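Local structure of Sso-CP2 metallo-carboxypetidase (Sulfolobus solfataricus, 4MMO) at residues L39-N44 with A56-N61; K117-K122 with H426-L431; K365-E370 with Y420-K425. The protein probably hydrolyses peptides from their carboxyl end as a zinc-dependent carboxypeptidase of the M20 family. One frame throughout, in Å; residues are numbered along the deposited sequence.

Contact 1: residues L39-N44 with A56-N61; sequences LGVKAN and AEINVN
Ala-56 meets Ala-43 through their methyl groups, CB to CB 4.0 Å. The same methyl of Ala-56 also lies 3.8 Å from the carbonyl O of Lys-42. Both alanines point to one face of the sheet, where Val-35 of helix 24-39 packs on them. At Glu-57 the two backbones have already moved apart, and a water fills in for a direct bond. It donates to Lys-42 O at 2.6 Å and accepts from Glu-57 N at 3.0 Å. The Glu-57 carboxylate lies clear of the other segment, while the backbone O of Glu-57 is 3.8 Å from Val-41 CB.

These residues belong to the beta hairpin of strands 43-46 and 53-58 and to the turn before it. The hairpin forms one margin of the six-stranded mixed sheet, with strand 43-46 outermost within the chain. Residues 40-42 link helix 24-39 to this hairpin. Gly-40, the first residue past the helix, has a positive phi of 72°.

Ile-58 packs on the last residue of the helix, Leu-39, and on Val-41 of the link. Its CG1 stands anti to the carbonyl carbon (chi1 -57°), which places CG1 and CD1 against Leu-39. The two side chains cross at about a right angle, with Leu-39 CD1 3.7 Å from Ile-58 CD1. Val-41 also crosses Ile-58 at about a right angle, its CG2 4.2 Å from Ile-58 CG1. Leu-39 and Ile-58 are both buried. Leu-131 and Val-129 of strand 128-134 touch them in turn, and helix 102-121 packs on both.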
ATOM      1  N   LEU A  39      30.774  30.261  22.171  1.00 50.89           N
ATOM      2  CA  LEU A  39      30.636  31.677  21.828  1.00 49.88           C
ATOM      3  C   LEU A  39      30.657  32.597  23.047  1.00 51.43           C
ATOM      4  O   LEU A  39      30.868  33.800  22.913  1.00 46.11           O
ATOM      5  CB  LEU A  39      29.346  31.906  21.038  1.00 48.34           C
ATOM      6  CG  LEU A  39      29.125  30.987  19.834  1.00 42.62           C
ATOM      7  CD1 LEU A  39      27.917  31.455  19.039  1.00 41.29           C
ATOM      8  CD2 LEU A  39      30.360  30.901  18.941  1.00 36.18           C
ATOM      9  N   GLY A  40      30.432  32.038  24.231  1.00 59.17           N
ATOM     10  CA  GLY A  40      30.477  32.818  25.456  1.00 48.67           C
ATOM     11  C   GLY A  40      29.304  33.770  25.624  1.00 45.66           C
ATOM     12  O   GLY A  40      29.405  34.766  26.340  1.00 51.74           O
ATOM     13  N   VAL A  41      28.194  33.465  24.960  1.00 43.01           N
ATOM     14  CA  VAL A  41      26.957  34.224  25.114  1.00 43.25           C
ATOM     15  C   VAL A  41      25.911  33.341  25.777  1.00 54.99           C
ATOM     16  O   VAL A  41      26.133  32.148  25.969  1.00 52.01           O
ATOM     17  CB  VAL A  41      26.405  34.707  23.752  1.00 51.10           C
ATOM     18  CG1 VAL A  41      27.377  35.665  23.095  1.00 37.59           C
ATOM     19  CG2 VAL A  41      26.111  33.522  22.829  1.00 45.56           C
ATOM     20  N   LYS A  42      24.769  33.928  26.114  1.00 52.39           N
ATOM     21  CA  LYS A  42      23.658  33.178  26.683  1.00 55.50           C
ATOM     22  C   LYS A  42      22.820  32.534  25.576  1.00 59.42           C
ATOM     23  O   LYS A  42      22.431  33.198  24.613  1.00 53.71           O
ATOM     24  CB  LYS A  42      22.793  34.102  27.544  1.00 69.94           C
ATOM     25  CG  LYS A  42      21.535  33.458  28.109  1.00 87.81           C
ATOM     26  CD  LYS A  42      20.969  34.276  29.262  1.00 98.94           C
ATOM     27  CE  LYS A  42      19.464  34.458  29.150  1.00 98.57           C
ATOM     28  NZ  LYS A  42      19.091  35.358  28.023  1.00102.09           N
ATOM     29  N   ALA A  43      22.563  31.235  25.715  1.00 52.14           N
ATOM     30  CA  ALA A  43      21.694  30.507  24.794  1.00 43.88           C
ATOM     31  C   ALA A  43      20.462  30.012  25.547  1.00 53.44           C
ATOM     32  O   ALA A  43      20.547  29.673  26.729  1.00 49.54           O
ATOM     33  CB  ALA A  43      22.438  29.342  24.174  1.00 41.16           C
ATOM     34  N   ASN A  44      19.327  29.958  24.852  1.00 39.67           N
ATOM     35  CA  ASN A  44      18.054  29.620  25.481  1.00 44.02           C
ATOM     36  C   ASN A  44      17.330  28.468  24.795  1.00 57.64           C
ATOM     37  O   ASN A  44      17.193  28.450  23.573  1.00 50.68           O
ATOM     38  CB  ASN A  44      17.140  30.845  25.492  1.00 54.62           C
ATOM     39  CG  ASN A  44      17.791  32.051  26.138  1.00 83.43           C
ATOM     40  OD1 ASN A  44      17.854  32.152  27.362  1.00 82.69           O
ATOM     41  ND2 ASN A  44      18.278  32.977  25.315  1.00 86.65           N
ATOM     42  N   ALA A  56      19.996  31.977  20.352  1.00 38.15           N
ATOM     43  CA  ALA A  56      21.082  32.761  20.928  1.00 27.71           C
ATOM     44  C   ALA A  56      21.354  33.980  20.065  1.00 50.43           C
ATOM     45  O   ALA A  56      21.162  33.948  18.847  1.00 47.16           O
ATOM     46  CB  ALA A  56      22.339  31.917  21.065  1.00 34.72           C
ATOM     47  N   GLU A  57      21.796  35.053  20.708  1.00 53.48           N
ATOM     48  CA  GLU A  57      22.161  36.271  20.008  1.00 54.78           C
ATOM     49  C   GLU A  57      23.609  36.614  20.312  1.00 53.55           C
ATOM     50  O   GLU A  57      24.026  36.613  21.469  1.00 42.20           O
ATOM     51  CB  GLU A  57      21.249  37.427  20.421  1.00 49.66           C
ATOM     52  CG  GLU A  57      21.573  38.736  19.716  1.00 65.45           C
ATOM     53  CD  GLU A  57      20.557  39.822  20.003  1.00 74.87           C
ATOM     54  OE1 GLU A  57      19.715  39.631  20.904  1.00 90.48           O
ATOM     55  OE2 GLU A  57      20.601  40.869  19.325  1.00 68.94           O
ATOM     56  N   ILE A  58      24.369  36.881  19.256  1.00 43.66           N
ATOM     57  CA  ILE A  58      25.727  37.386  19.378  1.00 44.82           C
ATOM     58  C   ILE A  58      25.723  38.819  18.864  1.00 42.41           C
ATOM     59  O   ILE A  58      25.747  39.051  17.655  1.00 38.93           O
ATOM     60  CB  ILE A  58      26.730  36.543  18.565  1.00 40.78           C
ATOM     61  CG1 ILE A  58      26.668  35.074  18.993  1.00 45.10           C
ATOM     62  CG2 ILE A  58      28.147  37.069  18.745  1.00 39.24           C
ATOM     63  CD1 ILE A  58      25.698  34.237  18.188  1.00 42.38           C
ATOM     64  N   ASN A  59      25.669  39.773  19.788  1.00 52.07           N
ATOM     65  CA  ASN A  59      25.633  41.185  19.434  1.00 40.27           C
ATOM     66  C   ASN A  59      27.003  41.840  19.555  1.00 50.64           C
ATOM     67  O   ASN A  59      27.633  41.782  20.610  1.00 44.50           O
ATOM     68  CB  ASN A  59      24.637  41.933  20.317  1.00 46.01           C
ATOM     69  CG  ASN A  59      24.499  43.390  19.925  1.00 64.51           C
ATOM     70  OD1 ASN A  59      23.840  43.719  18.938  1.00 58.51           O
ATOM     71  ND2 ASN A  59      25.125  44.273  20.694  1.00 82.96           N
ATOM     72  N   VAL A  60      27.452  42.456  18.464  1.00 47.63           N
ATOM     73  CA  VAL A  60      28.704  43.207  18.447  1.00 53.90           C
ATOM     74  C   VAL A  60      28.461  44.655  18.020  1.00 48.45           C
ATOM     75  O   VAL A  60      29.359  45.319  17.509  1.00 53.41           O
ATOM     76  CB  VAL A  60      29.736  42.562  17.499  1.00 47.57           C
ATOM     77  CG1 VAL A  60      30.162  41.202  18.028  1.00 36.59           C
ATOM     78  CG2 VAL A  60      29.173  42.439  16.086  1.00 48.81           C
ATOM     79  N   ASN A  61      27.238  45.133  18.232  1.00 47.05           N
ATOM     80  CA  ASN A  61      26.867  46.509  17.907  1.00 51.47           C
ATOM     81  C   ASN A  61      27.105  46.880  16.445  1.00 57.30           C
ATOM     82  O   ASN A  61      27.355  48.042  16.125  1.00 70.06           O
ATOM     83  CB  ASN A  61      27.611  47.485  18.824  1.00 59.33           C
ATOM     84  CG  ASN A  61      27.232  47.313  20.280  1.00 82.19           C
ATOM     85  OD1 ASN A  61      28.034  46.858  21.097  1.00 73.42           O
ATOM     86  ND2 ASN A  61      25.998  47.676  20.614  1.00 89.79           N
TER
HETATM   87  O   HOH W   1      21.555  35.454  23.680  1.00 47.07           O

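Contact 2: residues K117-K122 with H426-L431; sequences KHLLDK and HTEEFL
Glu-428 OE2 accepts a hydrogen bond from His-118 ND1. The modelled length, 2.5 Å, is very short, and its exact value is doubtful at this resolution. The bond is bent, with an N-H...O angle of 140°. The oxygen sits at the ring edge, near the ring plane. The carboxylate is turned 51° from the imidazole. Glu-428 reaches the ring with an extended chain beyond CG. The other ring nitrogen, His-118 NE2, bonds Glu-4 OE2 of helix 3-12. With both nitrogens paired, the rotation of the imidazole is fixed, and the two carboxylates may favour its protonated form. Lys-122 NZ lies 4.5 Å from Glu-428 OE2. That is too far for a salt bridge, but its charge may still help to stabilise the carboxylate.

The contact joins the C-terminal end of helix 102-121 to helix 417-433, late in the chain. Over these segments the axes approach to 10.3 Å and their directions differ by 53°. More than 300 residues of the M20 peptidase chain separate the two pieces.

Beside the polar pair the helices meet through leucines. Leu-119 CD1 touches Leu-431 CB at 3.4 Å and Leu-431 CD1 at 3.7 Å. The CD1 methyl of Leu-119 thus reaches the base of the Leu-431 side chain. Both leucines are buried, and Ile-116 of helix 102-121 also packs on Leu-431.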
ATOM      1  N   LYS A 117      32.956  31.478  16.198  1.00 49.36           N
ATOM      2  CA  LYS A 117      33.891  31.441  17.312  1.00 47.38           C
ATOM      3  C   LYS A 117      35.243  32.015  16.913  1.00 49.00           C
ATOM      4  O   LYS A 117      35.837  32.801  17.650  1.00 43.19           O
ATOM      5  CB  LYS A 117      34.086  30.002  17.784  1.00 42.27           C
ATOM      6  CG  LYS A 117      35.027  29.859  18.967  1.00 43.68           C
ATOM      7  CD  LYS A 117      35.342  28.399  19.248  1.00 47.62           C
ATOM      8  CE  LYS A 117      35.858  28.213  20.662  1.00 57.65           C
ATOM      9  NZ  LYS A 117      36.978  29.136  20.988  1.00 52.31           N
ATOM     10  N   HIS A 118      35.733  31.598  15.753  1.00 46.55           N
ATOM     11  CA  HIS A 118      37.034  32.038  15.280  1.00 51.50           C
ATOM     12  C   HIS A 118      37.056  33.554  15.117  1.00 45.12           C
ATOM     13  O   HIS A 118      37.975  34.221  15.591  1.00 45.22           O
ATOM     14  CB  HIS A 118      37.386  31.340  13.966  1.00 37.86           C
ATOM     15  CG  HIS A 118      37.604  29.867  14.113  1.00 59.59           C
ATOM     16  ND1 HIS A 118      37.858  29.038  13.039  1.00 64.13           N
ATOM     17  CD2 HIS A 118      37.608  29.072  15.208  1.00 69.81           C
ATOM     18  CE1 HIS A 118      38.006  27.799  13.468  1.00 72.17           C
ATOM     19  NE2 HIS A 118      37.859  27.790  14.782  1.00 73.29           N
ATOM     20  N   LEU A 119      36.030  34.098  14.472  1.00 49.15           N
ATOM     21  CA  LEU A 119      35.951  35.536  14.265  1.00 48.51           C
ATOM     22  C   LEU A 119      35.852  36.284  15.593  1.00 46.28           C
ATOM     23  O   LEU A 119      36.473  37.330  15.761  1.00 43.17           O
ATOM     24  CB  LEU A 119      34.768  35.889  13.361  1.00 39.12           C
ATOM     25  CG  LEU A 119      34.841  35.365  11.923  1.00 48.28           C
ATOM     26  CD1 LEU A 119      33.657  35.873  11.113  1.00 43.29           C
ATOM     27  CD2 LEU A 119      36.146  35.758  11.243  1.00 53.91           C
ATOM     28  N   LEU A 120      35.079  35.747  16.532  1.00 36.62           N
ATOM     29  CA  LEU A 120      34.972  36.344  17.862  1.00 41.13           C
ATOM     30  C   LEU A 120      36.325  36.346  18.570  1.00 54.16           C
ATOM     31  O   LEU A 120      36.702  37.330  19.206  1.00 60.24           O
ATOM     32  CB  LEU A 120      33.957  35.582  18.719  1.00 54.68           C
ATOM     33  CG  LEU A 120      32.471  35.884  18.514  1.00 49.21           C
ATOM     34  CD1 LEU A 120      31.621  34.931  19.342  1.00 51.13           C
ATOM     35  CD2 LEU A 120      32.153  37.323  18.877  1.00 50.98           C
ATOM     36  N   ASP A 121      37.049  35.235  18.457  1.00 50.82           N
ATOM     37  CA  ASP A 121      38.342  35.087  19.116  1.00 62.01           C
ATOM     38  C   ASP A 121      39.382  36.075  18.585  1.00 74.96           C
ATOM     39  O   ASP A 121      40.406  36.307  19.229  1.00 78.98           O
ATOM     40  CB  ASP A 121      38.865  33.656  18.949  1.00 53.37           C
ATOM     41  CG  ASP A 121      38.099  32.643  19.792  1.00 69.22           C
ATOM     42  OD1 ASP A 121      37.329  33.053  20.687  1.00 59.20           O
ATOM     43  OD2 ASP A 121      38.282  31.429  19.560  1.00 52.48           O
ATOM     44  N   LYS A 122      39.118  36.646  17.412  1.00 67.84           N
ATOM     45  CA  LYS A 122      40.038  37.592  16.789  1.00 64.25           C
ATOM     46  C   LYS A 122      39.455  39.003  16.742  1.00 63.50           C
ATOM     47  O   LYS A 122      40.052  39.907  16.156  1.00 72.68           O
ATOM     48  CB  LYS A 122      40.371  37.146  15.363  1.00 60.09           C
ATOM     49  CG  LYS A 122      40.938  35.743  15.248  1.00 67.30           C
ATOM     50  CD  LYS A 122      41.294  35.435  13.798  1.00 85.43           C
ATOM     51  CE  LYS A 122      41.330  33.942  13.513  1.00104.07           C
ATOM     52  NZ  LYS A 122      40.331  33.554  12.474  1.00106.06           N
ATOM     53  N   HIS A 426      34.405  28.593   4.578  1.00 31.98           N
ATOM     54  CA  HIS A 426      33.399  29.280   3.774  1.00 35.76           C
ATOM     55  C   HIS A 426      32.570  30.233   4.627  1.00 37.93           C
ATOM     56  O   HIS A 426      32.258  31.346   4.203  1.00 41.72           O
ATOM     57  CB  HIS A 426      32.488  28.258   3.090  1.00 29.19           C
ATOM     58  CG  HIS A 426      31.512  28.856   2.127  1.00 33.75           C
ATOM     59  ND1 HIS A 426      30.558  28.103   1.472  1.00 35.47           N
ATOM     60  CD2 HIS A 426      31.340  30.129   1.692  1.00 36.27           C
ATOM     61  CE1 HIS A 426      29.842  28.882   0.687  1.00 42.38           C
ATOM     62  NE2 HIS A 426      30.295  30.121   0.803  1.00 38.34           N
ATOM     63  N   THR A 427      32.220  29.804   5.834  1.00 32.49           N
ATOM     64  CA  THR A 427      31.385  30.620   6.704  1.00 31.93           C
ATOM     65  C   THR A 427      32.148  31.849   7.179  1.00 24.88           C
ATOM     66  O   THR A 427      31.597  32.949   7.237  1.00 33.34           O
ATOM     67  CB  THR A 427      30.910  29.837   7.943  1.00 39.10           C
ATOM     68  OG1 THR A 427      30.236  28.638   7.535  1.00 31.27           O
ATOM     69  CG2 THR A 427      29.975  30.697   8.790  1.00 27.80           C
ATOM     70  N   GLU A 428      33.410  31.642   7.544  1.00 30.64           N
ATOM     71  CA  GLU A 428      34.283  32.725   7.985  1.00 45.82           C
ATOM     72  C   GLU A 428      34.379  33.810   6.919  1.00 44.08           C
ATOM     73  O   GLU A 428      34.117  34.980   7.192  1.00 46.87           O
ATOM     74  CB  GLU A 428      35.677  32.185   8.316  1.00 40.92           C
ATOM     75  CG  GLU A 428      35.774  31.556   9.698  1.00 45.15           C
ATOM     76  CD  GLU A 428      37.074  30.801   9.928  1.00 51.36           C
ATOM     77  OE1 GLU A 428      37.784  30.493   8.948  1.00 50.42           O
ATOM     78  OE2 GLU A 428      37.383  30.504  11.098  1.00 70.33           O
ATOM     79  N   GLU A 429      34.739  33.414   5.702  1.00 46.03           N
ATOM     80  CA  GLU A 429      34.835  34.357   4.593  1.00 27.79           C
ATOM     81  C   GLU A 429      33.492  35.020   4.323  1.00 39.11           C
ATOM     82  O   GLU A 429      33.438  36.211   4.016  1.00 34.65           O
ATOM     83  CB  GLU A 429      35.338  33.662   3.328  1.00 36.31           C
ATOM     84  CG  GLU A 429      36.852  33.538   3.248  1.00 65.33           C
ATOM     85  CD  GLU A 429      37.547  34.889   3.213  1.00 91.92           C
ATOM     86  OE1 GLU A 429      38.736  34.952   3.590  1.00111.24           O
ATOM     87  OE2 GLU A 429      36.905  35.885   2.811  1.00 78.08           O
ATOM     88  N   PHE A 430      32.406  34.260   4.450  1.00 29.39           N
ATOM     89  CA  PHE A 430      31.086  34.828   4.223  1.00 32.53           C
ATOM     90  C   PHE A 430      30.783  35.926   5.239  1.00 38.27           C
ATOM     91  O   PHE A 430      30.257  36.976   4.881  1.00 39.00           O
ATOM     92  CB  PHE A 430      29.997  33.755   4.262  1.00 31.95           C
ATOM     93  CG  PHE A 430      28.622  34.308   4.495  1.00 41.18           C
ATOM     94  CD1 PHE A 430      27.953  34.984   3.485  1.00 26.28           C
ATOM     95  CD2 PHE A 430      28.005  34.174   5.729  1.00 33.69           C
ATOM     96  CE1 PHE A 430      26.691  35.510   3.699  1.00 37.24           C
ATOM     97  CE2 PHE A 430      26.745  34.700   5.949  1.00 36.56           C
ATOM     98  CZ  PHE A 430      26.086  35.368   4.932  1.00 38.35           C
ATOM     99  N   LEU A 431      31.130  35.686   6.500  1.00 37.92           N
ATOM    100  CA  LEU A 431      30.839  36.635   7.572  1.00 34.59           C
ATOM    101  C   LEU A 431      31.737  37.878   7.517  1.00 34.56           C
ATOM    102  O   LEU A 431      31.357  38.942   7.995  1.00 32.59           O
ATOM    103  CB  LEU A 431      30.989  35.957   8.940  1.00 31.16           C
ATOM    104  CG  LEU A 431      29.989  34.850   9.323  1.00 32.51           C
ATOM    105  CD1 LEU A 431      30.444  34.166  10.594  1.00 28.85           C
ATOM    106  CD2 LEU A 431      28.584  35.398   9.506  1.00 31.15           C
TER

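Contact 3: residues K365-E370 with Y420-K425; sequences KVYGTE and YYKAIK
Val-366 and Tyr-367 pack on Lys-422 and Lys-425 where the C-terminal end of helix 354-367 lies beside helix 417-433. It is a helix-helix contact near the surface of the M20 peptidase fold. Gly-368, the first residue past helix 354-367, has a positive phi of 72°.

The apolar contacts use the aliphatic parts of the lysines. Val-366 points into the other helix. Both its methyls lie by Lys-425 CG, CG2 at 3.9 Å and CG1 at 4.0 Å. Val-366 CG1 is also 3.6 Å from the carbonyl O of Lys-422. The side chains of Val-366 and Lys-425 run antiparallel alongside one another. Lys-425 remains extended beyond CG, and its methylenes lie along the valine.

The aromatic contact is between Tyr-367 and Lys-422. The lysine runs obliquely to the ring, with Lys-422 CD 3.5 Å from Tyr-367 CE1. With CG set beside the backbone N (chi1 -67°), the ring leans over to Lys-422. One ring face carries Val-366 CG1, 3.9 Å above the plane and displaced from the ring centre. Leu-167 and Pro-173, in loops, also touch this tyrosine.

The polar link between the segments runs through water. The extended chain of Lys-422 carries its ammonium past the ring to the end of helix 354-367. There a water accepts from Lys-422 NZ at 2.7 Å and donates to Tyr-367 O at 3.0 Å.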
ATOM      1  N   LYS A 365      36.186  31.950  -3.401  1.00 26.54           N
ATOM      2  CA  LYS A 365      37.497  32.053  -2.773  1.00 39.82           C
ATOM      3  C   LYS A 365      37.927  30.759  -2.071  1.00 54.60           C
ATOM      4  O   LYS A 365      39.072  30.326  -2.200  1.00 55.93           O
ATOM      5  CB  LYS A 365      37.491  33.210  -1.772  1.00 54.87           C
ATOM      6  CG  LYS A 365      38.840  33.493  -1.138  1.00 81.63           C
ATOM      7  CD  LYS A 365      38.773  34.708  -0.225  1.00101.70           C
ATOM      8  CE  LYS A 365      40.152  35.116   0.268  1.00115.81           C
ATOM      9  NZ  LYS A 365      40.861  33.996   0.945  1.00121.81           N
ATOM     10  N   VAL A 366      37.010  30.146  -1.332  1.00 54.57           N
ATOM     11  CA  VAL A 366      37.347  28.985  -0.509  1.00 34.46           C
ATOM     12  C   VAL A 366      37.516  27.712  -1.332  1.00 29.40           C
ATOM     13  O   VAL A 366      38.444  26.939  -1.094  1.00 39.18           O
ATOM     14  CB  VAL A 366      36.284  28.772   0.594  1.00 34.37           C
ATOM     15  CG1 VAL A 366      36.435  27.413   1.269  1.00 35.98           C
ATOM     16  CG2 VAL A 366      36.387  29.880   1.622  1.00 36.06           C
ATOM     17  N   TYR A 367      36.624  27.498  -2.295  1.00 41.21           N
ATOM     18  CA  TYR A 367      36.606  26.251  -3.057  1.00 58.78           C
ATOM     19  C   TYR A 367      37.355  26.367  -4.379  1.00 65.10           C
ATOM     20  O   TYR A 367      37.752  25.359  -4.961  1.00 57.11           O
ATOM     21  CB  TYR A 367      35.163  25.795  -3.295  1.00 50.54           C
ATOM     22  CG  TYR A 367      34.459  25.395  -2.020  1.00 54.59           C
ATOM     23  CD1 TYR A 367      34.632  24.127  -1.479  1.00 47.98           C
ATOM     24  CD2 TYR A 367      33.634  26.288  -1.346  1.00 34.47           C
ATOM     25  CE1 TYR A 367      33.997  23.755  -0.307  1.00 45.63           C
ATOM     26  CE2 TYR A 367      32.995  25.926  -0.173  1.00 49.09           C
ATOM     27  CZ  TYR A 367      33.181  24.658   0.342  1.00 49.96           C
ATOM     28  OH  TYR A 367      32.547  24.290   1.508  1.00 42.27           O
ATOM     29  N   GLY A 368      37.544  27.594  -4.849  1.00 55.96           N
ATOM     30  CA  GLY A 368      38.351  27.838  -6.031  1.00 53.44           C
ATOM     31  C   GLY A 368      37.703  27.390  -7.326  1.00 54.54           C
ATOM     32  O   GLY A 368      38.384  27.213  -8.335  1.00 56.26           O
ATOM     33  N   THR A 369      36.388  27.199  -7.299  1.00 55.55           N
ATOM     34  CA  THR A 369      35.633  26.891  -8.510  1.00 45.46           C
ATOM     35  C   THR A 369      34.410  27.796  -8.596  1.00 46.68           C
ATOM     36  O   THR A 369      34.171  28.609  -7.706  1.00 55.78           O
ATOM     37  CB  THR A 369      35.199  25.414  -8.557  1.00 74.93           C
ATOM     38  OG1 THR A 369      34.490  25.164  -9.776  1.00 94.64           O
ATOM     39  CG2 THR A 369      34.311  25.067  -7.367  1.00 68.26           C
ATOM     40  N   GLU A 370      33.642  27.658  -9.670  1.00 52.18           N
ATOM     41  CA  GLU A 370      32.481  28.512  -9.884  1.00 60.75           C
ATOM     42  C   GLU A 370      31.270  27.970  -9.123  1.00 54.73           C
ATOM     43  O   GLU A 370      30.825  26.856  -9.391  1.00 50.28           O
ATOM     44  CB  GLU A 370      32.158  28.595 -11.379  1.00 65.89           C
ATOM     45  CG  GLU A 370      31.263  29.767 -11.753  1.00 86.56           C
ATOM     46  CD  GLU A 370      31.937  31.112 -11.542  1.00105.29           C
ATOM     47  OE1 GLU A 370      33.173  31.197 -11.716  1.00 98.86           O
ATOM     48  OE2 GLU A 370      31.234  32.083 -11.195  1.00110.56           O
ATOM     49  N   TYR A 420      34.339  19.435   5.893  1.00 41.61           N
ATOM     50  CA  TYR A 420      33.887  20.054   7.131  1.00 38.64           C
ATOM     51  C   TYR A 420      34.724  21.293   7.418  1.00 37.87           C
ATOM     52  O   TYR A 420      34.202  22.330   7.824  1.00 41.24           O
ATOM     53  CB  TYR A 420      33.988  19.069   8.300  1.00 36.32           C
ATOM     54  CG  TYR A 420      33.720  19.689   9.652  1.00 34.43           C
ATOM     55  CD1 TYR A 420      32.531  20.363   9.906  1.00 31.25           C
ATOM     56  CD2 TYR A 420      34.650  19.593  10.678  1.00 36.32           C
ATOM     57  CE1 TYR A 420      32.280  20.931  11.145  1.00 30.57           C
ATOM     58  CE2 TYR A 420      34.406  20.157  11.920  1.00 40.94           C
ATOM     59  CZ  TYR A 420      33.218  20.820  12.149  1.00 40.78           C
ATOM     60  OH  TYR A 420      32.970  21.381  13.381  1.00 43.43           O
ATOM     61  N   TYR A 421      36.029  21.178   7.194  1.00 35.36           N
ATOM     62  CA  TYR A 421      36.943  22.291   7.424  1.00 43.90           C
ATOM     63  C   TYR A 421      36.753  23.401   6.394  1.00 44.94           C
ATOM     64  O   TYR A 421      36.868  24.579   6.726  1.00 41.36           O
ATOM     65  CB  TYR A 421      38.395  21.807   7.434  1.00 41.44           C
ATOM     66  CG  TYR A 421      38.741  20.994   8.660  1.00 55.12           C
ATOM     67  CD1 TYR A 421      38.610  21.537   9.931  1.00 57.14           C
ATOM     68  CD2 TYR A 421      39.197  19.690   8.549  1.00 68.70           C
ATOM     69  CE1 TYR A 421      38.919  20.804  11.056  1.00 57.38           C
ATOM     70  CE2 TYR A 421      39.509  18.946   9.672  1.00 71.24           C
ATOM     71  CZ  TYR A 421      39.368  19.508  10.921  1.00 58.69           C
ATOM     72  OH  TYR A 421      39.679  18.775  12.044  1.00 54.27           O
ATOM     73  N   LYS A 422      36.452  23.036   5.151  1.00 33.93           N
ATOM     74  CA  LYS A 422      36.182  24.048   4.132  1.00 45.41           C
ATOM     75  C   LYS A 422      34.889  24.789   4.448  1.00 49.20           C
ATOM     76  O   LYS A 422      34.748  25.966   4.119  1.00 36.76           O
ATOM     77  CB  LYS A 422      36.084  23.434   2.733  1.00 40.04           C
ATOM     78  CG  LYS A 422      37.414  23.051   2.108  1.00 45.42           C
ATOM     79  CD  LYS A 422      37.267  22.917   0.602  1.00 76.69           C
ATOM     80  CE  LYS A 422      38.419  22.155  -0.025  1.00 85.65           C
ATOM     81  NZ  LYS A 422      38.027  21.579  -1.342  1.00 92.67           N
ATOM     82  N   ALA A 423      33.947  24.100   5.088  1.00 39.23           N
ATOM     83  CA  ALA A 423      32.657  24.701   5.403  1.00 35.41           C
ATOM     84  C   ALA A 423      32.820  25.782   6.465  1.00 37.84           C
ATOM     85  O   ALA A 423      32.246  26.867   6.349  1.00 36.52           O
ATOM     86  CB  ALA A 423      31.664  23.636   5.863  1.00 30.71           C
ATOM     87  N   ILE A 424      33.599  25.477   7.501  1.00 34.44           N
ATOM     88  CA  ILE A 424      33.947  26.468   8.516  1.00 38.79           C
ATOM     89  C   ILE A 424      34.574  27.676   7.823  1.00 49.50           C
ATOM     90  O   ILE A 424      34.238  28.826   8.105  1.00 45.44           O
ATOM     91  CB  ILE A 424      34.956  25.894   9.541  1.00 38.22           C
ATOM     92  CG1 ILE A 424      34.314  24.757  10.340  1.00 37.51           C
ATOM     93  CG2 ILE A 424      35.448  26.986  10.497  1.00 31.38           C
ATOM     94  CD1 ILE A 424      35.295  23.942  11.167  1.00 36.15           C
ATOM     95  N   LYS A 425      35.477  27.381   6.898  1.00 36.79           N
ATOM     96  CA  LYS A 425      36.233  28.385   6.167  1.00 43.92           C
ATOM     97  C   LYS A 425      35.313  29.246   5.299  1.00 45.20           C
ATOM     98  O   LYS A 425      35.420  30.473   5.293  1.00 38.38           O
ATOM     99  CB  LYS A 425      37.268  27.657   5.319  1.00 53.61           C
ATOM    100  CG  LYS A 425      38.323  28.499   4.666  1.00 74.36           C
ATOM    101  CD  LYS A 425      39.355  27.558   4.074  1.00 97.87           C
ATOM    102  CE  LYS A 425      40.370  28.254   3.201  1.00113.04           C
ATOM    103  NZ  LYS A 425      41.287  27.245   2.600  1.00119.60           N
TER
HETATM  104  O   HOH W   2      37.490  22.597  -3.798  1.00 50.54           O

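How the contacts relate
Contacts 2 and 3 share helix 417-433, which meets helix 102-121 in one and helix 354-367 in the other. Contact 1 holds a hairpin at the sheet margin and touches contact 2 through Leu-39 and Ile-58, which pack on Lys-117 and Leu-120. Contacts 1 and 2 are partly buried, whereas contact 3 lies at the surface. Their chemistry follows: apolar side chains and a water between the loop before the hairpin and strand 53-58 in contact 1, a histidine-carboxylate hydrogen bond beside leucines in contact 2, lysine methylenes in contact 3. His-426 of contact 2 packs on Val-366 and Tyr-367 of contact 3. Contacts 1 and 3 do not touch.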